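Local coordinates for fucolectin-related protein (Streptococcus pneumoniae, PDB 2WMF), which probably hydrolyses host blood group carbohydrate antigens as the catalytic module of a family 98 glycoside hydrolase linked to fucose utilisation, at residues N237-W245 against G285-C294; I33-L41 against F317-S327. All coordinates share one frame; numbering follows the deposited sequence.

Interaction 1: residues N237-W245 against G285-C294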
loop_
_atom_site.group_PDB
_atom_site.type_symbol
_atom_site.label_atom_id
_atom_site.label_comp_id
_atom_site.label_asym_id
_atom_site.label_seq_id
_atom_site.Cartn_x
_atom_site.Cartn_y
_atom_site.Cartn_z
ATOM N N ASN A 237 6.060 9.122 -9.582
ATOM C CA ASN A 237 5.080 8.417 -8.760
ATOM C C ASN A 237 5.825 7.501 -7.816
ATOM O O ASN A 237 6.916 6.998 -8.141
ATOM C CB ASN A 237 4.135 7.578 -9.644
ATOM C CG ASN A 237 3.247 8.447 -10.503
ATOM O OD1 ASN A 237 2.246 8.988 -10.018
ATOM N ND2 ASN A 237 3.620 8.623 -11.805
ATOM N N TRP A 238 5.245 7.308 -6.643
ATOM C CA TRP A 238 5.705 6.252 -5.738
ATOM C C TRP A 238 4.530 5.383 -5.293
ATOM O O TRP A 238 3.357 5.773 -5.411
ATOM C CB TRP A 238 6.468 6.806 -4.518
ATOM C CG TRP A 238 5.658 7.462 -3.424
ATOM C CD1 TRP A 238 5.184 8.739 -3.398
ATOM C CD2 TRP A 238 5.334 6.895 -2.144
ATOM N NE1 TRP A 238 4.560 8.998 -2.192
ATOM C CE2 TRP A 238 4.604 7.858 -1.424
ATOM C CE3 TRP A 238 5.568 5.655 -1.551
ATOM C CZ2 TRP A 238 4.145 7.635 -0.120
ATOM C CZ3 TRP A 238 5.080 5.436 -0.279
ATOM C CH2 TRP A 238 4.387 6.424 0.429
ATOM N N GLY A 239 4.852 4.255 -4.669
ATOM C CA GLY A 239 3.808 3.444 -4.082
ATOM C C GLY A 239 4.336 2.287 -3.270
ATOM O O GLY A 239 5.389 2.418 -2.626
ATOM N N SER A 240 3.586 1.182 -3.296
ATOM C CA SER A 240 3.826 0.043 -2.409
ATOM C C SER A 240 3.439 -1.272 -3.002
ATOM O O SER A 240 2.485 -1.366 -3.786
ATOM C CB SER A 240 2.966 0.224 -1.132
ATOM O OG SER A 240 1.591 0.510 -1.477
ATOM N N SER A 241 4.176 -2.314 -2.579
ATOM C CA SER A 241 3.668 -3.681 -2.610
ATOM C C SER A 241 3.355 -4.022 -1.160
ATOM O O SER A 241 4.249 -4.148 -0.333
ATOM C CB SER A 241 4.682 -4.691 -3.131
ATOM O OG SER A 241 4.217 -6.011 -2.914
ATOM N N THR A 242 2.079 -4.153 -0.868
ATOM C CA THR A 242 1.569 -4.453 0.478
ATOM C C THR A 242 1.550 -5.982 0.588
ATOM O O THR A 242 0.766 -6.635 -0.115
ATOM C CB THR A 242 0.136 -3.886 0.680
ATOM O OG1 THR A 242 0.168 -2.461 0.693
ATOM C CG2 THR A 242 -0.478 -4.381 1.974
ATOM N N ASP A 243 2.402 -6.538 1.466
ATOM C CA ASP A 243 2.650 -7.987 1.451
ATOM C C ASP A 243 2.167 -8.661 2.730
ATOM O O ASP A 243 2.755 -8.460 3.794
ATOM C CB ASP A 243 4.135 -8.285 1.201
ATOM C CG ASP A 243 4.430 -9.768 1.050
ATOM O OD1 ASP A 243 3.473 -10.569 1.011
ATOM O OD2 ASP A 243 5.640 -10.079 0.916
ATOM N N THR A 244 1.151 -9.500 2.597
ATOM C CA THR A 244 0.558 -10.192 3.777
ATOM C C THR A 244 1.474 -11.331 4.292
ATOM O O THR A 244 1.239 -11.855 5.379
ATOM C CB THR A 244 -0.835 -10.726 3.504
ATOM O OG1 THR A 244 -0.783 -11.697 2.464
ATOM C CG2 THR A 244 -1.829 -9.553 3.115
ATOM N N TRP A 245 2.525 -11.665 3.528
ATOM C CA TRP A 245 3.590 -12.539 4.053
ATOM C C TRP A 245 4.230 -11.929 5.309
ATOM O O TRP A 245 4.858 -12.650 6.099
ATOM C CB TRP A 245 4.680 -12.819 3.004
ATOM C CG TRP A 245 4.414 -13.924 2.030
ATOM C CD1 TRP A 245 4.020 -13.812 0.727
ATOM C CD2 TRP A 245 4.603 -15.325 2.267
ATOM N NE1 TRP A 245 3.926 -15.047 0.149
ATOM C CE2 TRP A 245 4.310 -16.000 1.055
ATOM C CE3 TRP A 245 5.006 -16.070 3.367
ATOM C CZ2 TRP A 245 4.357 -17.401 0.934
ATOM C CZ3 TRP A 245 5.081 -17.471 3.242
ATOM C CH2 TRP A 245 4.737 -18.109 2.030
ATOM N N GLY A 285 0.357 9.929 1.871
ATOM C CA GLY A 285 1.741 10.350 1.598
ATOM C C GLY A 285 1.987 10.763 0.166
ATOM O O GLY A 285 3.119 11.027 -0.217
ATOM N N GLY A 286 0.930 10.826 -0.623
ATOM C CA GLY A 286 1.052 11.159 -2.032
ATOM C C GLY A 286 1.292 10.031 -3.032
ATOM O O GLY A 286 1.480 10.244 -4.241
ATOM N N GLY A 287 1.323 8.804 -2.532
ATOM C CA GLY A 287 1.502 7.636 -3.365
ATOM C C GLY A 287 0.330 7.363 -4.293
ATOM O O GLY A 287 -0.827 7.754 -4.002
ATOM N N THR A 288 0.623 6.685 -5.398
ATOM C CA THR A 288 -0.349 6.486 -6.468
ATOM C C THR A 288 -0.345 5.129 -7.134
ATOM O O THR A 288 -1.116 4.898 -8.068
ATOM C CB THR A 288 -0.131 7.563 -7.569
ATOM O OG1 THR A 288 1.247 7.563 -7.956
ATOM C CG2 THR A 288 -0.544 8.958 -7.092
ATOM N N VAL A 289 0.516 4.212 -6.666
ATOM C CA VAL A 289 0.624 2.892 -7.254
ATOM C C VAL A 289 0.537 1.843 -6.134
ATOM O O VAL A 289 1.272 1.925 -5.185
ATOM C CB VAL A 289 1.959 2.726 -8.061
ATOM C CG1 VAL A 289 2.113 1.265 -8.520
ATOM C CG2 VAL A 289 1.983 3.719 -9.238
ATOM N N TYR A 290 -0.355 0.878 -6.300
ATOM C CA TYR A 290 -0.680 -0.136 -5.275
ATOM C C TYR A 290 -0.582 -1.536 -5.866
ATOM O O TYR A 290 -1.232 -1.838 -6.889
ATOM C CB TYR A 290 -2.097 0.103 -4.739
ATOM C CG TYR A 290 -2.372 1.508 -4.246
ATOM C CD1 TYR A 290 -2.253 1.830 -2.900
ATOM C CD2 TYR A 290 -2.809 2.501 -5.119
ATOM C CE1 TYR A 290 -2.527 3.111 -2.446
ATOM C CE2 TYR A 290 -3.073 3.796 -4.684
ATOM C CZ TYR A 290 -2.939 4.097 -3.334
ATOM O OH TYR A 290 -3.212 5.368 -2.877
ATOM N N ASN A 291 0.224 -2.379 -5.215
ATOM C CA ASN A 291 0.439 -3.754 -5.581
ATOM C C ASN A 291 0.351 -4.596 -4.300
ATOM O O ASN A 291 0.433 -4.035 -3.226
ATOM C CB ASN A 291 1.827 -3.901 -6.259
ATOM C CG ASN A 291 1.970 -5.130 -7.149
ATOM O OD1 ASN A 291 1.141 -6.054 -7.171
ATOM N ND2 ASN A 291 3.071 -5.123 -7.933
ATOM N N PHE A 292 0.195 -5.915 -4.436
ATOM C CA PHE A 292 -0.142 -6.785 -3.309
ATOM C C PHE A 292 0.408 -8.193 -3.456
ATOM O O PHE A 292 0.468 -8.737 -4.569
ATOM C CB PHE A 292 -1.667 -6.901 -3.136
ATOM C CG PHE A 292 -2.305 -5.574 -2.935
ATOM C CD1 PHE A 292 -2.440 -5.035 -1.660
ATOM C CD2 PHE A 292 -2.660 -4.799 -4.037
ATOM C CE1 PHE A 292 -2.975 -3.770 -1.471
ATOM C CE2 PHE A 292 -3.191 -3.505 -3.870
ATOM C CZ PHE A 292 -3.317 -2.986 -2.576
ATOM N N GLU A 293 0.765 -8.763 -2.313
ATOM C CA GLU A 293 0.942 -10.206 -2.145
ATOM C C GLU A 293 0.365 -10.552 -0.777
ATOM O O GLU A 293 0.124 -9.668 0.015
ATOM C CB GLU A 293 2.443 -10.564 -2.143
ATOM C CG GLU A 293 3.201 -10.246 -3.393
ATOM C CD GLU A 293 4.655 -10.785 -3.407
ATOM O OE1 GLU A 293 4.899 -11.908 -2.878
ATOM O OE2 GLU A 293 5.544 -10.077 -3.944
ATOM N N CYS A 294 0.147 -11.828 -0.462
ATOM C CA CYS A 294 0.134 -12.992 -1.377
ATOM C C CYS A 294 -1.244 -13.140 -2.054
ATOM O O CYS A 294 -2.281 -13.202 -1.372
ATOM C CB CYS A 294 0.392 -14.252 -0.575
ATOM S SG CYS A 294 0.269 -15.798 -1.541
HETATM O O HOH W 1 2.984 9.131 -6.320
HETATM O O HOH W 2 -0.336 -1.450 -1.939
HETATM O O HOH W 3 5.147 -7.543 -4.903
HETATM O O HOH W 4 6.741 -11.719 -0.851
HETATM O O HOH W 5 3.231 -14.062 -2.892
#
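Gly287 CA lies over one face of the Trp238 indole, 3.7 Å from the centroid of its five-membered ring, a CH-pi contact. At the ring edge, in its plane, Trp238 NE1 donates to Gly285 O (3.2 Å), meeting this oxygen from above the carbonyl plane. The Trp238 chi1 of 75° folds the indole over its own backbone, which brings one face to Gly287 and NE1 to Gly285 O. Gly286 is the C-prime residue of the Schellman motif that ends helix 272-283. The Trp245 ring has Asp243 OD1 and a water at its edge. Cys294 CB approaches it obliquely. Cys294 SG is 5.0 Å from the centroid of the Trp245 five-membered ring, also oblique, a sulfur-aromatic contact.

Between the two tryptophans, strands 237-243 and 289-293 run parallel. Backbone bonds from Ser240 N to Val289 O through Thr244 N to Glu293 O join these last two strands of the (beta/alpha)8 barrel. At one end Thr288 OG1 donates to Asn237 OD1 (2.7 Å). At the other, Cys294 N donates to Thr244 OG1 (3.1 Å), which also bonds to Tyr267 O.

Asp243 OD2 is 4.3 Å from Glu293 OE1. One water donates to both oxygens. Thr214 OG1 also bonds Asp243 OD2. Two acids side by side at the C-terminal ends of neighbouring strands, where such barrels carry their active sites, are consistent with a place in or near that site.

Interaction 2: residues I33-L41 against F317-S327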
loop_
_atom_site.group_PDB
_atom_site.type_symbol
_atom_site.label_atom_id
_atom_site.label_comp_id
_atom_site.label_asym_id
_atom_site.label_seq_id
_atom_site.Cartn_x
_atom_site.Cartn_y
_atom_site.Cartn_z
ATOM N N ILE A 33 -0.534 7.935 -14.884
ATOM C CA ILE A 33 -0.413 7.671 -13.440
ATOM C C ILE A 33 -0.128 8.988 -12.742
ATOM O O ILE A 33 0.889 9.634 -13.005
ATOM C CB ILE A 33 0.749 6.680 -13.105
ATOM C CG1 ILE A 33 0.621 5.401 -13.923
ATOM C CG2 ILE A 33 0.759 6.413 -11.592
ATOM C CD1 ILE A 33 1.791 4.408 -13.775
ATOM N N ASN A 34 -1.038 9.399 -11.854
ATOM C CA ASN A 34 -0.892 10.596 -11.059
ATOM C C ASN A 34 -1.970 10.537 -9.973
ATOM O O ASN A 34 -2.744 9.579 -9.907
ATOM C CB ASN A 34 -1.021 11.892 -11.889
ATOM C CG ASN A 34 -2.325 11.972 -12.652
ATOM O OD1 ASN A 34 -3.386 11.908 -12.050
ATOM N ND2 ASN A 34 -2.251 12.166 -13.999
ATOM N N ASN A 35 -2.017 11.545 -9.102
ATOM C CA ASN A 35 -3.007 11.554 -8.032
ATOM C C ASN A 35 -4.460 11.441 -8.499
ATOM O O ASN A 35 -5.290 10.858 -7.785
ATOM C CB ASN A 35 -2.821 12.711 -7.062
ATOM C CG ASN A 35 -3.102 14.077 -7.706
ATOM O OD1 ASN A 35 -2.836 14.280 -8.893
ATOM N ND2 ASN A 35 -3.536 15.014 -6.897
ATOM N N GLU A 36 -4.777 12.013 -9.671
ATOM C CA GLU A 36 -6.116 11.907 -10.255
ATOM C C GLU A 36 -6.365 10.620 -11.041
ATOM O O GLU A 36 -7.484 10.348 -11.449
ATOM C CB GLU A 36 -6.399 13.136 -11.128
ATOM C CG GLU A 36 -6.295 14.411 -10.280
ATOM C CD GLU A 36 -6.488 15.723 -11.045
ATOM O OE1 GLU A 36 -7.049 15.669 -12.138
ATOM O OE2 GLU A 36 -6.062 16.808 -10.495
ATOM N N SER A 37 -5.317 9.807 -11.213
ATOM C CA SER A 37 -5.369 8.584 -12.010
ATOM C C SER A 37 -4.377 7.553 -11.421
ATOM O O SER A 37 -3.315 7.300 -11.981
ATOM C CB SER A 37 -4.970 8.910 -13.440
ATOM O OG SER A 37 -5.066 7.819 -14.311
ATOM N N PRO A 38 -4.711 7.009 -10.246
ATOM C CA PRO A 38 -3.834 6.029 -9.611
ATOM C C PRO A 38 -3.862 4.700 -10.357
ATOM O O PRO A 38 -4.656 4.501 -11.302
ATOM C CB PRO A 38 -4.442 5.898 -8.217
ATOM C CG PRO A 38 -5.911 6.165 -8.414
ATOM C CD PRO A 38 -5.925 7.265 -9.458
ATOM N N LEU A 39 -2.965 3.793 -9.961
ATOM C CA LEU A 39 -2.818 2.507 -10.619
ATOM C C LEU A 39 -2.883 1.341 -9.625
ATOM O O LEU A 39 -2.197 1.340 -8.587
ATOM C CB LEU A 39 -1.477 2.428 -11.417
ATOM C CG LEU A 39 -1.203 1.105 -12.140
ATOM C CD1 LEU A 39 -2.251 0.937 -13.262
ATOM C CD2 LEU A 39 0.224 1.021 -12.728
ATOM N N LEU A 40 -3.788 0.406 -9.912
ATOM C CA LEU A 40 -3.913 -0.839 -9.127
ATOM C C LEU A 40 -3.353 -1.986 -9.947
ATOM O O LEU A 40 -3.845 -2.264 -11.040
ATOM C CB LEU A 40 -5.384 -1.080 -8.767
ATOM C CG LEU A 40 -5.725 -2.415 -8.068
ATOM C CD1 LEU A 40 -5.175 -2.359 -6.630
ATOM C CD2 LEU A 40 -7.237 -2.743 -8.045
ATOM N N LEU A 41 -2.336 -2.672 -9.404
ATOM C CA LEU A 41 -1.767 -3.848 -9.983
ATOM C C LEU A 41 -2.295 -5.117 -9.267
ATOM O O LEU A 41 -2.314 -5.187 -8.042
ATOM C CB LEU A 41 -0.240 -3.834 -9.918
ATOM C CG LEU A 41 0.460 -2.781 -10.785
ATOM C CD1 LEU A 41 1.929 -2.569 -10.358
ATOM C CD2 LEU A 41 0.371 -3.179 -12.258
ATOM N N PHE A 317 -9.209 1.489 -2.891
ATOM C CA PHE A 317 -8.769 1.973 -4.196
ATOM C C PHE A 317 -9.846 2.875 -4.847
ATOM O O PHE A 317 -9.501 3.919 -5.471
ATOM C CB PHE A 317 -8.368 0.848 -5.125
ATOM C CG PHE A 317 -7.649 1.338 -6.362
ATOM C CD1 PHE A 317 -6.380 1.887 -6.283
ATOM C CD2 PHE A 317 -8.278 1.291 -7.589
ATOM C CE1 PHE A 317 -5.748 2.372 -7.381
ATOM C CE2 PHE A 317 -7.632 1.779 -8.724
ATOM C CZ PHE A 317 -6.373 2.332 -8.614
ATOM N N ARG A 318 -11.123 2.505 -4.683
ATOM C CA ARG A 318 -12.240 3.352 -5.141
ATOM C C ARG A 318 -12.178 4.721 -4.449
ATOM O O ARG A 318 -12.404 5.768 -5.085
ATOM C CB ARG A 318 -13.599 2.686 -4.949
ATOM C CG ARG A 318 -13.897 1.597 -5.942
ATOM C CD ARG A 318 -15.240 0.931 -5.695
ATOM N NE ARG A 318 -15.652 0.189 -6.874
ATOM C CZ ARG A 318 -16.339 -0.928 -6.853
ATOM N NH1 ARG A 318 -16.710 -1.481 -5.710
ATOM N NH2 ARG A 318 -16.652 -1.508 -7.984
ATOM N N HIS A 319 -11.897 4.742 -3.142
ATOM C CA HIS A 319 -11.689 6.009 -2.444
ATOM C C HIS A 319 -10.619 6.846 -3.146
ATOM O O HIS A 319 -10.798 8.076 -3.352
ATOM C CB HIS A 319 -11.315 5.819 -0.963
ATOM C CG HIS A 319 -11.122 7.113 -0.247
ATOM N ND1 HIS A 319 -12.172 7.901 0.186
ATOM C CD2 HIS A 319 -9.989 7.767 0.101
ATOM C CE1 HIS A 319 -11.683 8.966 0.799
ATOM N NE2 HIS A 319 -10.370 8.939 0.713
ATOM N N ALA A 320 -9.515 6.204 -3.506
ATOM C CA ALA A 320 -8.359 6.880 -4.114
ATOM C C ALA A 320 -8.658 7.397 -5.543
ATOM O O ALA A 320 -8.096 8.415 -5.967
ATOM C CB ALA A 320 -7.133 5.952 -4.116
ATOM N N ILE A 321 -9.548 6.713 -6.268
ATOM C CA ILE A 321 -10.010 7.189 -7.591
ATOM C C ILE A 321 -10.913 8.412 -7.411
ATOM O O ILE A 321 -10.784 9.402 -8.142
ATOM C CB ILE A 321 -10.773 6.115 -8.397
ATOM C CG1 ILE A 321 -9.875 4.902 -8.689
ATOM C CG2 ILE A 321 -11.329 6.699 -9.719
ATOM C CD1 ILE A 321 -10.660 3.640 -9.063
ATOM N N GLN A 322 -11.831 8.326 -6.450
ATOM C CA GLN A 322 -12.875 9.353 -6.294
ATOM C C GLN A 322 -12.355 10.623 -5.636
ATOM O O GLN A 322 -12.892 11.715 -5.858
ATOM C CB GLN A 322 -14.063 8.757 -5.540
ATOM C CG GLN A 322 -14.756 7.669 -6.428
ATOM C CD GLN A 322 -15.864 6.891 -5.721
ATOM O OE1 GLN A 322 -16.325 7.278 -4.648
ATOM N NE2 GLN A 322 -16.282 5.752 -6.329
ATOM N N ASN A 323 -11.311 10.471 -4.829
ATOM C CA ASN A 323 -10.715 11.544 -4.066
ATOM C C ASN A 323 -9.216 11.541 -4.298
ATOM O O ASN A 323 -8.488 10.788 -3.629
ATOM C CB ASN A 323 -10.995 11.323 -2.590
ATOM C CG ASN A 323 -12.450 11.210 -2.301
ATOM O OD1 ASN A 323 -13.116 12.227 -2.139
ATOM N ND2 ASN A 323 -12.990 9.978 -2.309
ATOM N N PRO A 324 -8.725 12.342 -5.272
ATOM C CA PRO A 324 -7.296 12.326 -5.563
ATOM C C PRO A 324 -6.410 12.482 -4.335
ATOM O O PRO A 324 -6.693 13.299 -3.461
ATOM C CB PRO A 324 -7.134 13.517 -6.514
ATOM C CG PRO A 324 -8.459 13.520 -7.268
ATOM C CD PRO A 324 -9.448 13.274 -6.156
ATOM N N ALA A 325 -5.347 11.669 -4.278
ATOM C CA ALA A 325 -4.335 11.809 -3.238
ATOM C C ALA A 325 -3.734 13.200 -3.187
ATOM O O ALA A 325 -3.776 13.933 -4.171
ATOM C CB ALA A 325 -3.206 10.806 -3.469
ATOM N N PRO A 326 -3.114 13.548 -2.061
ATOM C CA PRO A 326 -2.383 14.808 -2.052
ATOM C C PRO A 326 -1.385 14.886 -3.187
ATOM O O PRO A 326 -0.633 13.950 -3.414
ATOM C CB PRO A 326 -1.663 14.815 -0.705
ATOM C CG PRO A 326 -2.426 13.815 0.150
ATOM C CD PRO A 326 -3.033 12.831 -0.772
ATOM N N SER A 327 -1.394 15.995 -3.915
ATOM C CA SER A 327 -0.432 16.230 -4.956
ATOM C C SER A 327 0.976 16.504 -4.439
ATOM O O SER A 327 1.161 16.754 -3.246
ATOM C CB SER A 327 -0.915 17.453 -5.761
ATOM O OG SER A 327 -0.827 18.612 -4.953
HETATM O O HOH W 6 -5.387 9.050 -5.764
HETATM O O HOH W 7 -7.991 10.174 -8.184
HETATM O O HOH W 8 -9.642 10.651 -10.108
#
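Leu40 CB stands over the centre of the Phe317 ring, 3.6 Å from its centroid and 12° off the normal. This is a CH-pi contact. Phe317 CG is anti to the backbone N (chi1 -168°), and the ring reaches from helix 307-322 to the start of strand 39-45. Leu39 N lies at the ring edge, in plane. Pro38 adds its own apolar contacts: Pro38 CB is 3.9 Å from Phe317 CE1, and Pro38 CG is 4.2 Å from Ile321 CG1. Further along, Glu36 CG rests against Pro324 CG.

The direct hydrogen bond between the segments comes from an amide. Asn35 ND2 donates to Ala325 O (2.9 Å, N-H...O angle 163°). The acceptor lies in the plane of the Asn35 amide, and the N-H points almost straight at the oxygen, close to the line of the carbonyl bond. Asn35 CB packs near Ala325 CB, and ND2 also touches Ser327 CB. A CA-H...O contact joins Pro324 CA to Asn35 O (3.3 Å).

Water fills in between the backbones. One molecule donates to Asn35 O (2.7 Å) and to Ala320 O, and accepts from Ala325 N. It thus links the turn 34-37 both to the last part of the helix and to the chain that leaves it.

The contact sets helix 307-322 and its exit against the entry to the first barrel strand. Phe317 packs on Met279, and Ala320 and Ala325 on Tyr283, of helix 272-283. Leu40 also touches Phe292 of strand 289-293.

How the interactions relate
From the N terminus, the chain passes first through 33-41, the entry to barrel strand 39-45. It then runs through the middle strands to 237-245. Helix 272-283 follows, and 285-294 returns to the barrel, where interaction 1 closes its loop. After a short helix, 295-298, the chain reaches helix 307-322, and 317-327 comes back to 33-41. Interaction 2 therefore closes a much longer loop, and interaction 1 is nested inside it. The two meet where the barrel closes: strand 289-293 lies between 237-243 and 39-45. Probable hydrogen bonds join Thr288 O to Leu39 N and Tyr290 O to Leu41 N. The centres of the two interactions are about 12 Å apart.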